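Local coordinates for protein VP5 (Halorubrum pleomorphic virus 2, PDB 6QGI) that probably serves as the envelope protein that fuses the membrane of this haloarchaeal virus with that of its host, at residues His71-Asp76 and Asn103-Thr108; Val268-Arg273 and Gln484-Leu489; Glu272-Met277 and Ile287-Ala292; Ser471-Ile474 and Glu478-Gln481. All coordinates share one frame; numbering follows the deposited sequence.

Contact 1 (His71-Asp76 and Asn103-Thr108)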
# COMPACT_ATOMS: atom_id res chain seq x y z
N HIS A 71 10.40 3.33 15.45
CA HIS A 71 9.64 3.73 16.64
C HIS A 71 9.08 2.50 17.36
O HIS A 71 9.17 2.41 18.59
CB HIS A 71 8.51 4.70 16.25
CG HIS A 71 7.68 5.20 17.40
ND1 HIS A 71 8.14 6.20 18.24
CD2 HIS A 71 6.43 4.84 17.79
CE1 HIS A 71 7.17 6.41 19.12
NE2 HIS A 71 6.13 5.61 18.89
N THR A 72 8.49 1.56 16.59
CA THR A 72 7.88 0.33 17.10
C THR A 72 8.97 -0.56 17.71
O THR A 72 8.78 -1.04 18.83
CB THR A 72 7.07 -0.36 15.99
OG1 THR A 72 6.10 0.57 15.52
CG2 THR A 72 6.37 -1.62 16.46
N ALA A 73 10.11 -0.73 17.00
CA ALA A 73 11.26 -1.51 17.46
C ALA A 73 11.73 -1.02 18.82
O ALA A 73 11.87 -1.83 19.74
CB ALA A 73 12.40 -1.43 16.45
N TYR A 74 11.89 0.31 18.97
CA TYR A 74 12.31 0.95 20.21
C TYR A 74 11.32 0.72 21.37
O TYR A 74 11.77 0.44 22.47
CB TYR A 74 12.50 2.45 20.00
CG TYR A 74 13.92 2.88 19.70
CD1 TYR A 74 14.94 2.66 20.62
CD2 TYR A 74 14.22 3.60 18.55
CE1 TYR A 74 16.24 3.08 20.36
CE2 TYR A 74 15.51 4.04 18.29
CZ TYR A 74 16.53 3.77 19.19
OH TYR A 74 17.80 4.20 18.94
N THR A 75 9.99 0.81 21.12
CA THR A 75 8.95 0.58 22.13
C THR A 75 9.13 -0.82 22.77
O THR A 75 9.21 -0.90 23.99
CB THR A 75 7.55 0.79 21.53
OG1 THR A 75 7.42 2.13 21.07
CG2 THR A 75 6.43 0.51 22.53
N ASP A 76 9.24 -1.88 21.95
CA ASP A 76 9.41 -3.27 22.39
C ASP A 76 10.75 -3.52 23.06
O ASP A 76 10.83 -4.28 24.02
CB ASP A 76 9.26 -4.24 21.21
CG ASP A 76 7.85 -4.40 20.65
OD1 ASP A 76 6.89 -3.94 21.31
OD2 ASP A 76 7.71 -5.00 19.56
N ASN A 103 15.59 -7.62 17.10
CA ASN A 103 15.86 -8.67 16.14
C ASN A 103 14.62 -9.52 15.84
O ASN A 103 14.42 -9.87 14.67
CB ASN A 103 17.01 -9.55 16.62
CG ASN A 103 18.32 -8.81 16.76
OD1 ASN A 103 18.59 -7.82 16.07
ND2 ASN A 103 19.17 -9.26 17.66
N SER A 104 13.79 -9.82 16.85
CA SER A 104 12.57 -10.62 16.71
C SER A 104 11.52 -9.88 15.87
O SER A 104 10.92 -10.48 14.98
CB SER A 104 11.99 -10.96 18.08
OG SER A 104 10.97 -11.93 17.98
N TYR A 105 11.32 -8.59 16.16
CA TYR A 105 10.36 -7.74 15.47
C TYR A 105 10.85 -7.43 14.03
O TYR A 105 10.05 -7.53 13.10
CB TYR A 105 10.08 -6.46 16.27
CG TYR A 105 9.44 -5.35 15.46
CD1 TYR A 105 8.20 -5.53 14.85
CD2 TYR A 105 10.07 -4.12 15.31
CE1 TYR A 105 7.61 -4.52 14.10
CE2 TYR A 105 9.49 -3.10 14.56
CZ TYR A 105 8.26 -3.30 13.95
OH TYR A 105 7.70 -2.28 13.23
N LEU A 106 12.14 -7.08 13.86
CA LEU A 106 12.68 -6.76 12.54
C LEU A 106 12.80 -8.00 11.65
O LEU A 106 12.75 -7.84 10.44
CB LEU A 106 14.01 -5.97 12.61
CG LEU A 106 13.83 -4.55 13.21
CD1 LEU A 106 15.11 -3.92 13.51
CD2 LEU A 106 13.07 -3.64 12.30
N THR A 107 12.85 -9.22 12.23
CA THR A 107 12.86 -10.47 11.45
C THR A 107 11.47 -10.63 10.82
O THR A 107 11.40 -10.95 9.64
CB THR A 107 13.27 -11.67 12.33
OG1 THR A 107 14.66 -11.55 12.57
CG2 THR A 107 13.02 -13.03 11.67
N THR A 108 10.40 -10.32 11.58
CA THR A 108 9.01 -10.40 11.12
C THR A 108 8.77 -9.36 10.01
O THR A 108 8.00 -9.64 9.10
CB THR A 108 8.04 -10.23 12.30
OG1 THR A 108 8.38 -11.17 13.32
CG2 THR A 108 6.59 -10.42 11.92
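Thr-72 meets the phenol end of Tyr-105, the two side chains crossing at about a right angle. Its CB lies 3.4 Å from Tyr-105 OH, and its CG2, anti to the backbone N (the OG1 torsion chi1 being -57°), rests 3.6 Å from Tyr-105 CZ. Thr-72 OG1 turns back along its own helix to the carbonyl of Gly-68, which leaves the carbon side of the threonine to the ring. One residue on, Ala-73 continues from the same side of the ring plane, along CD2 and CE2: its N is 3.5 Å from Tyr-105 CE2, and its CB is 3.7 Å from Tyr-105 CD2. Asp-76, a turn later, reaches the root of the ring more loosely, with OD2 4.3 Å from Tyr-105 CB; its firm partner is Arg-271, in a salt bridge. Tyr-105 can span the gap because its CG is swung anti to the backbone N (chi1 163°), which carries the ring out to Thr-72 and Ala-73. Its buried hydroxyl is satisfied by the carbonyl of Ala-19. The short segments run antiparallel at 148°, their axes 9.7 Å apart, as the two arms of a helical hairpin made by helices 66-86 and 91-133. Helix 225-253 packs on the hairpin through Val-242 and Leu-239, which touch Ala-73 and Leu-106 respectively, while Arg-271 of helix 270-279 lies against both Thr-72 and Tyr-105.

Contact 2 (Val268-Arg273 and Gln484-Leu489)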
# COMPACT_ATOMS: atom_id res chain seq x y z
N VAL A 268 -0.16 -1.90 27.04
CA VAL A 268 -0.49 -2.57 25.78
C VAL A 268 0.03 -1.65 24.67
O VAL A 268 -0.47 -0.53 24.51
CB VAL A 268 -2.01 -2.90 25.64
CG1 VAL A 268 -2.30 -3.64 24.34
CG2 VAL A 268 -2.52 -3.70 26.83
N THR A 269 1.09 -2.11 23.97
CA THR A 269 1.80 -1.36 22.92
C THR A 269 0.89 -1.00 21.73
O THR A 269 -0.03 -1.77 21.43
CB THR A 269 3.05 -2.14 22.43
OG1 THR A 269 2.67 -3.23 21.57
CG2 THR A 269 3.93 -2.63 23.55
N PRO A 270 1.16 0.12 21.01
CA PRO A 270 0.35 0.46 19.82
C PRO A 270 0.32 -0.70 18.82
O PRO A 270 -0.73 -0.98 18.24
CB PRO A 270 1.05 1.69 19.25
CG PRO A 270 1.76 2.29 20.41
CD PRO A 270 2.22 1.13 21.22
N ARG A 271 1.47 -1.41 18.68
CA ARG A 271 1.66 -2.59 17.83
C ARG A 271 0.72 -3.72 18.29
O ARG A 271 -0.00 -4.26 17.46
CB ARG A 271 3.14 -3.04 17.89
CG ARG A 271 3.47 -4.23 17.00
CD ARG A 271 4.53 -5.11 17.63
NE ARG A 271 4.94 -6.17 16.71
CZ ARG A 271 5.90 -7.06 16.95
NH1 ARG A 271 6.57 -7.04 18.09
NH2 ARG A 271 6.20 -7.98 16.04
N GLU A 272 0.70 -4.04 19.61
CA GLU A 272 -0.16 -5.08 20.20
C GLU A 272 -1.64 -4.77 19.97
O GLU A 272 -2.38 -5.66 19.54
CB GLU A 272 0.13 -5.24 21.70
CG GLU A 272 -0.56 -6.44 22.35
CD GLU A 272 -0.39 -6.57 23.85
OE1 GLU A 272 0.38 -5.79 24.45
OE2 GLU A 272 -1.05 -7.46 24.44
N ARG A 273 -2.07 -3.51 20.22
CA ARG A 273 -3.45 -3.05 20.02
C ARG A 273 -3.89 -3.25 18.55
O ARG A 273 -4.99 -3.77 18.32
CB ARG A 273 -3.59 -1.57 20.43
CG ARG A 273 -5.04 -1.13 20.65
CD ARG A 273 -5.15 0.36 20.95
NE ARG A 273 -4.75 0.68 22.33
CZ ARG A 273 -5.61 0.84 23.33
NH1 ARG A 273 -6.92 0.72 23.14
NH2 ARG A 273 -5.16 1.12 24.55
N GLN A 484 -1.76 6.71 26.23
CA GLN A 484 -2.98 7.51 26.18
C GLN A 484 -3.23 8.09 24.79
O GLN A 484 -4.36 7.98 24.31
CB GLN A 484 -2.98 8.63 27.24
CG GLN A 484 -4.36 9.25 27.53
CD GLN A 484 -5.48 8.25 27.76
OE1 GLN A 484 -6.51 8.27 27.08
NE2 GLN A 484 -5.31 7.35 28.73
N GLN A 485 -2.19 8.66 24.13
CA GLN A 485 -2.30 9.24 22.78
C GLN A 485 -2.76 8.20 21.76
O GLN A 485 -3.53 8.52 20.86
CB GLN A 485 -0.98 9.86 22.32
CG GLN A 485 -0.74 11.27 22.87
CD GLN A 485 0.73 11.65 22.91
OE1 GLN A 485 1.63 10.87 22.59
NE2 GLN A 485 1.00 12.89 23.31
N ASN A 486 -2.29 6.94 21.93
CA ASN A 486 -2.65 5.82 21.06
C ASN A 486 -4.11 5.42 21.29
O ASN A 486 -4.84 5.22 20.32
CB ASN A 486 -1.71 4.64 21.30
CG ASN A 486 -2.04 3.41 20.50
OD1 ASN A 486 -2.47 2.39 21.04
ND2 ASN A 486 -1.87 3.49 19.18
N LYS A 487 -4.52 5.31 22.57
CA LYS A 487 -5.87 4.93 22.99
C LYS A 487 -6.92 5.95 22.49
O LYS A 487 -7.97 5.52 22.01
CB LYS A 487 -5.94 4.80 24.52
CG LYS A 487 -7.18 4.07 25.04
CD LYS A 487 -7.55 4.53 26.45
CE LYS A 487 -8.91 4.03 26.88
NZ LYS A 487 -9.39 4.72 28.10
N GLU A 488 -6.62 7.27 22.59
CA GLU A 488 -7.56 8.31 22.17
C GLU A 488 -7.64 8.42 20.65
O GLU A 488 -8.71 8.78 20.16
CB GLU A 488 -7.28 9.68 22.82
CG GLU A 488 -5.94 10.33 22.52
CD GLU A 488 -5.53 11.45 23.46
OE1 GLU A 488 -6.25 11.72 24.45
OE2 GLU A 488 -4.47 12.07 23.21
N LEU A 489 -6.57 8.09 19.91
CA LEU A 489 -6.59 8.11 18.45
C LEU A 489 -7.42 6.94 17.91
O LEU A 489 -8.16 7.11 16.95
CB LEU A 489 -5.17 8.06 17.85
CG LEU A 489 -4.47 9.41 17.65
CD1 LEU A 489 -3.03 9.19 17.20
CD2 LEU A 489 -5.20 10.29 16.64
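Pro-270 and Asn-486 mark the closest backbone approach, their CA atoms 6.3 Å apart, where the first turn of helix 270-279 lies against the middle of helix 476-496. Asn-486 reaches across with CG anti to its backbone N (chi1 177°), and its amide divides between two neighbours. Its ND2 sits 3.4 Å from Pro-270 CB, on the proline ring, while its OD1 lies 3.1 Å from Arg-273 NE and 3.4 Å from Arg-273 CD. Arginine and asparagine run alongside, pointing opposite ways, guanidinium and amide planes 67° apart. A bend at chi3 (-77°) turns the end of Arg-273 over the opposing helix, so that one guanidinium face is set on Lys-487, whose CA lies 4.1 Å above its centre. Arg-273 NH2 also approaches Lys-487 CG at 3.6 Å. The lysine then runs on extended, taking its amine 6.6 Å (NZ to Arg-273 NH2) from the like charge and toward Glu-491, a long, weak ion pair. Behind the interface, Thr-269 caps the helix by accepting from Glu-272 N with OG1 at 2.9 Å. A threonine N-cap followed by proline in the first turn is a classic helix start, and here that turn packs on helix 476-496 through Pro-270 and Arg-273.

Contact 3 (Glu272-Met277 and Ile287-Ala292)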
# COMPACT_ATOMS: atom_id res chain seq x y z
N GLU A 272 0.70 -4.04 19.61
CA GLU A 272 -0.16 -5.08 20.20
C GLU A 272 -1.64 -4.77 19.97
O GLU A 272 -2.38 -5.66 19.54
CB GLU A 272 0.13 -5.24 21.70
CG GLU A 272 -0.56 -6.44 22.35
CD GLU A 272 -0.39 -6.57 23.85
OE1 GLU A 272 0.38 -5.79 24.45
OE2 GLU A 272 -1.05 -7.46 24.44
N ARG A 273 -2.07 -3.51 20.22
CA ARG A 273 -3.45 -3.05 20.02
C ARG A 273 -3.89 -3.25 18.55
O ARG A 273 -4.99 -3.77 18.32
CB ARG A 273 -3.59 -1.57 20.43
CG ARG A 273 -5.04 -1.13 20.65
CD ARG A 273 -5.15 0.36 20.95
NE ARG A 273 -4.75 0.68 22.33
CZ ARG A 273 -5.61 0.84 23.33
NH1 ARG A 273 -6.92 0.72 23.14
NH2 ARG A 273 -5.16 1.12 24.55
N ALA A 274 -3.02 -2.90 17.58
CA ALA A 274 -3.30 -3.07 16.14
C ALA A 274 -3.35 -4.56 15.75
O ALA A 274 -4.12 -4.91 14.85
CB ALA A 274 -2.25 -2.35 15.32
N ALA A 275 -2.55 -5.42 16.41
CA ALA A 275 -2.51 -6.87 16.19
C ALA A 275 -3.80 -7.52 16.68
O ALA A 275 -4.29 -8.47 16.06
CB ALA A 275 -1.32 -7.47 16.91
N MET A 276 -4.34 -6.99 17.80
CA MET A 276 -5.57 -7.43 18.45
C MET A 276 -6.78 -7.08 17.59
O MET A 276 -7.69 -7.90 17.44
CB MET A 276 -5.69 -6.80 19.85
CG MET A 276 -4.69 -7.32 20.86
SD MET A 276 -4.62 -6.32 22.38
CE MET A 276 -6.08 -6.84 23.16
N MET A 277 -6.77 -5.86 17.00
CA MET A 277 -7.81 -5.34 16.11
C MET A 277 -7.83 -6.12 14.80
O MET A 277 -8.89 -6.25 14.19
CB MET A 277 -7.60 -3.85 15.83
CG MET A 277 -8.03 -2.96 16.97
SD MET A 277 -7.93 -1.21 16.56
CE MET A 277 -6.25 -0.88 17.00
N ILE A 287 -5.64 2.12 8.83
CA ILE A 287 -5.49 3.31 9.68
C ILE A 287 -5.08 2.88 11.11
O ILE A 287 -4.21 3.53 11.69
CB ILE A 287 -6.70 4.30 9.65
CG1 ILE A 287 -6.42 5.60 10.45
CG2 ILE A 287 -8.01 3.65 10.08
CD1 ILE A 287 -5.19 6.44 10.02
N ALA A 288 -5.62 1.75 11.62
CA ALA A 288 -5.24 1.19 12.92
C ALA A 288 -3.73 0.90 12.95
O ALA A 288 -3.05 1.25 13.91
CB ALA A 288 -6.03 -0.08 13.20
N ASP A 289 -3.21 0.33 11.84
CA ASP A 289 -1.80 0.01 11.64
C ASP A 289 -0.96 1.28 11.45
O ASP A 289 0.15 1.35 11.97
CB ASP A 289 -1.64 -0.94 10.43
CG ASP A 289 -2.20 -2.35 10.62
OD1 ASP A 289 -2.47 -2.74 11.79
OD2 ASP A 289 -2.36 -3.07 9.61
N LEU A 290 -1.49 2.30 10.73
CA LEU A 290 -0.81 3.58 10.52
C LEU A 290 -0.66 4.37 11.83
O LEU A 290 0.35 5.04 12.02
CB LEU A 290 -1.53 4.45 9.47
CG LEU A 290 -1.27 4.12 7.98
CD1 LEU A 290 -2.14 4.95 7.09
CD2 LEU A 290 0.20 4.34 7.59
N ILE A 291 -1.66 4.26 12.75
CA ILE A 291 -1.61 4.91 14.07
C ILE A 291 -0.54 4.18 14.90
O ILE A 291 0.28 4.84 15.54
CB ILE A 291 -3.01 4.93 14.77
CG1 ILE A 291 -3.97 5.90 14.04
CG2 ILE A 291 -2.91 5.30 16.27
CD1 ILE A 291 -5.43 5.52 14.15
N ALA A 292 -0.52 2.83 14.84
CA ALA A 292 0.45 1.98 15.53
C ALA A 292 1.89 2.24 15.04
O ALA A 292 2.83 2.09 15.83
CB ALA A 292 0.10 0.52 15.33
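Ala-274 packs into the surface of segment 287-292 and forms the tight part of the contact. Its CB lies 3.7 Å from Ala-292 CB and 3.6 Å from Asp-289 OD1, with the carbonyl oxygen of Ala-288 at 3.9 Å. With methyl groups on both sides, the backbones come close: the CA atoms of Ala-274 and Asp-289 are 5.7 Å apart, and the axes approach to 9.0 Å. The carboxylate of Asp-289 folds back beside its own backbone N (chi1 -68°), which brings OD1 over the Ala-274 methyl. That oxygen accepts from Gln-285 NE2, whereas OD2 makes a salt bridge to Arg-21, so both oxygens of this buried acid have partners. One turn further along, the packing is looser and nearer the solvent. Partly exposed Met-277 bends at chi3 (-88°) and brings CE to 3.9 Å from Ala-288 CB, with SD at 4.0 Å from the same methyl. Ile-287 and Leu-290 continue the buried side onto strands 343-355 and 434-439. Antiparallel segments at 168°, joined by a short loop and meeting mainly through alanines, make this a compact helical hairpin.

Contact 4 (Ser471-Ile474 and Glu478-Gln481)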
# COMPACT_ATOMS: atom_id res chain seq x y z
N SER A 471 17.96 8.63 24.06
CA SER A 471 17.89 9.29 25.38
C SER A 471 16.44 9.51 25.89
O SER A 471 16.29 9.94 27.03
CB SER A 471 18.63 10.62 25.34
OG SER A 471 18.09 11.50 24.37
N ASN A 472 15.40 9.21 25.09
CA ASN A 472 14.03 9.46 25.53
C ASN A 472 13.32 8.21 26.11
O ASN A 472 13.89 7.12 26.11
CB ASN A 472 13.19 10.09 24.42
CG ASN A 472 13.03 9.29 23.18
OD1 ASN A 472 13.32 8.10 23.14
ND2 ASN A 472 12.57 9.94 22.15
N TYR A 473 12.06 8.40 26.61
CA TYR A 473 11.17 7.41 27.24
C TYR A 473 11.89 6.77 28.44
O TYR A 473 11.99 5.54 28.57
CB TYR A 473 10.66 6.39 26.22
CG TYR A 473 9.62 6.99 25.29
CD1 TYR A 473 8.27 6.98 25.63
CD2 TYR A 473 10.00 7.61 24.11
CE1 TYR A 473 7.32 7.56 24.80
CE2 TYR A 473 9.04 8.15 23.24
CZ TYR A 473 7.71 8.13 23.60
OH TYR A 473 6.75 8.69 22.80
N ILE A 474 12.38 7.65 29.32
CA ILE A 474 13.12 7.33 30.54
C ILE A 474 12.29 7.75 31.76
O ILE A 474 12.75 7.59 32.90
CB ILE A 474 14.53 7.99 30.52
CG1 ILE A 474 14.44 9.54 30.46
CG2 ILE A 474 15.36 7.43 29.35
CD1 ILE A 474 15.73 10.30 30.90
N GLU A 478 6.12 10.01 30.06
CA GLU A 478 6.40 9.77 28.64
C GLU A 478 5.71 8.50 28.14
O GLU A 478 5.05 8.54 27.10
CB GLU A 478 7.92 9.65 28.41
CG GLU A 478 8.67 10.97 28.41
CD GLU A 478 10.16 10.81 28.22
OE1 GLU A 478 10.62 10.85 27.06
OE2 GLU A 478 10.88 10.63 29.23
N TRP A 479 5.83 7.39 28.89
CA TRP A 479 5.24 6.09 28.57
C TRP A 479 3.72 6.07 28.71
O TRP A 479 3.05 5.42 27.91
CB TRP A 479 5.86 5.00 29.45
CG TRP A 479 7.21 4.56 28.97
CD1 TRP A 479 8.42 4.87 29.53
CD2 TRP A 479 7.49 3.77 27.81
NE1 TRP A 479 9.43 4.29 28.81
CE2 TRP A 479 8.89 3.61 27.74
CE3 TRP A 479 6.69 3.17 26.82
CZ2 TRP A 479 9.51 2.87 26.73
CZ3 TRP A 479 7.31 2.42 25.82
CH2 TRP A 479 8.70 2.27 25.79
N ASP A 480 3.18 6.78 29.73
CA ASP A 480 1.74 6.91 29.99
C ASP A 480 1.08 7.73 28.87
O ASP A 480 -0.03 7.40 28.43
CB ASP A 480 1.48 7.54 31.37
CG ASP A 480 1.83 6.69 32.59
OD1 ASP A 480 2.12 5.48 32.41
OD2 ASP A 480 1.82 7.23 33.72
N GLN A 481 1.79 8.78 28.39
CA GLN A 481 1.36 9.66 27.31
C GLN A 481 1.31 8.90 25.99
O GLN A 481 0.37 9.09 25.22
CB GLN A 481 2.28 10.88 27.19
CG GLN A 481 1.58 12.12 26.64
CD GLN A 481 2.52 13.25 26.27
OE1 GLN A 481 3.75 13.12 26.26
NE2 GLN A 481 1.94 14.40 25.95
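Glu-478 reaches back from the first turn of its helix to the loop just before it, touching Tyr-473 along much of its length. CB, at the root, is 3.9 Å from Tyr-473 CD1, beside the aromatic ring. The chain then runs extended through CG (chi2 178°) and carries CD to 3.5 Å from Tyr-473 N. At the tip the two oxygens part: OE1 accepts from Tyr-473 N at 2.9 Å, a fairly straight bond (156°) that arrives from above the carboxylate plane, and OE2 takes a weak bond from Ile-474 N at 3.3 Å as well as the hydroxyl of Thr-475. Trp-479 grips the same tyrosine from another side. Its NE1 donates to Tyr-473 O at 2.9 Å, bent to 138° and rising above the carbonyl plane. The tyrosine edge is turned to the indole face in a T-shaped pair, centroids 5.2 Å apart, with CD1 over the indole. His-468 stacks on the Tyr-473 ring, whose hydroxyl bonds to the carbonyl of Glu-466. Both backbone polar groups of Tyr-473 are thus held by side chains of the following helix, which should help fix its left-handed backbone conformation, and the two adjacent N-H donors would favour an ionised carboxylate.

From the N terminus, contact 1 closes the hairpin of helices 66-86 and 91-133 well before the others begin. Contacts 2 and 3 then start together on helix 270-279, sharing Glu-272 and Arg-273. Contact 3 closes at once, within about twenty residues, whereas contact 2 waits for helix 476-496 and so encloses the strand-rich part of the chain. Contact 4, the turn into that last helix, is nested inside the loop of contact 2 and follows contact 3 in series; none cross. In space, helix 270-279 links three of the contacts: Arg-271 bridges to Asp-76 of contact 1, and Pro-270 O touches Ala-292 CB of contact 3. Separately, Trp-479 of contact 4 packs on Thr-75 of contact 1.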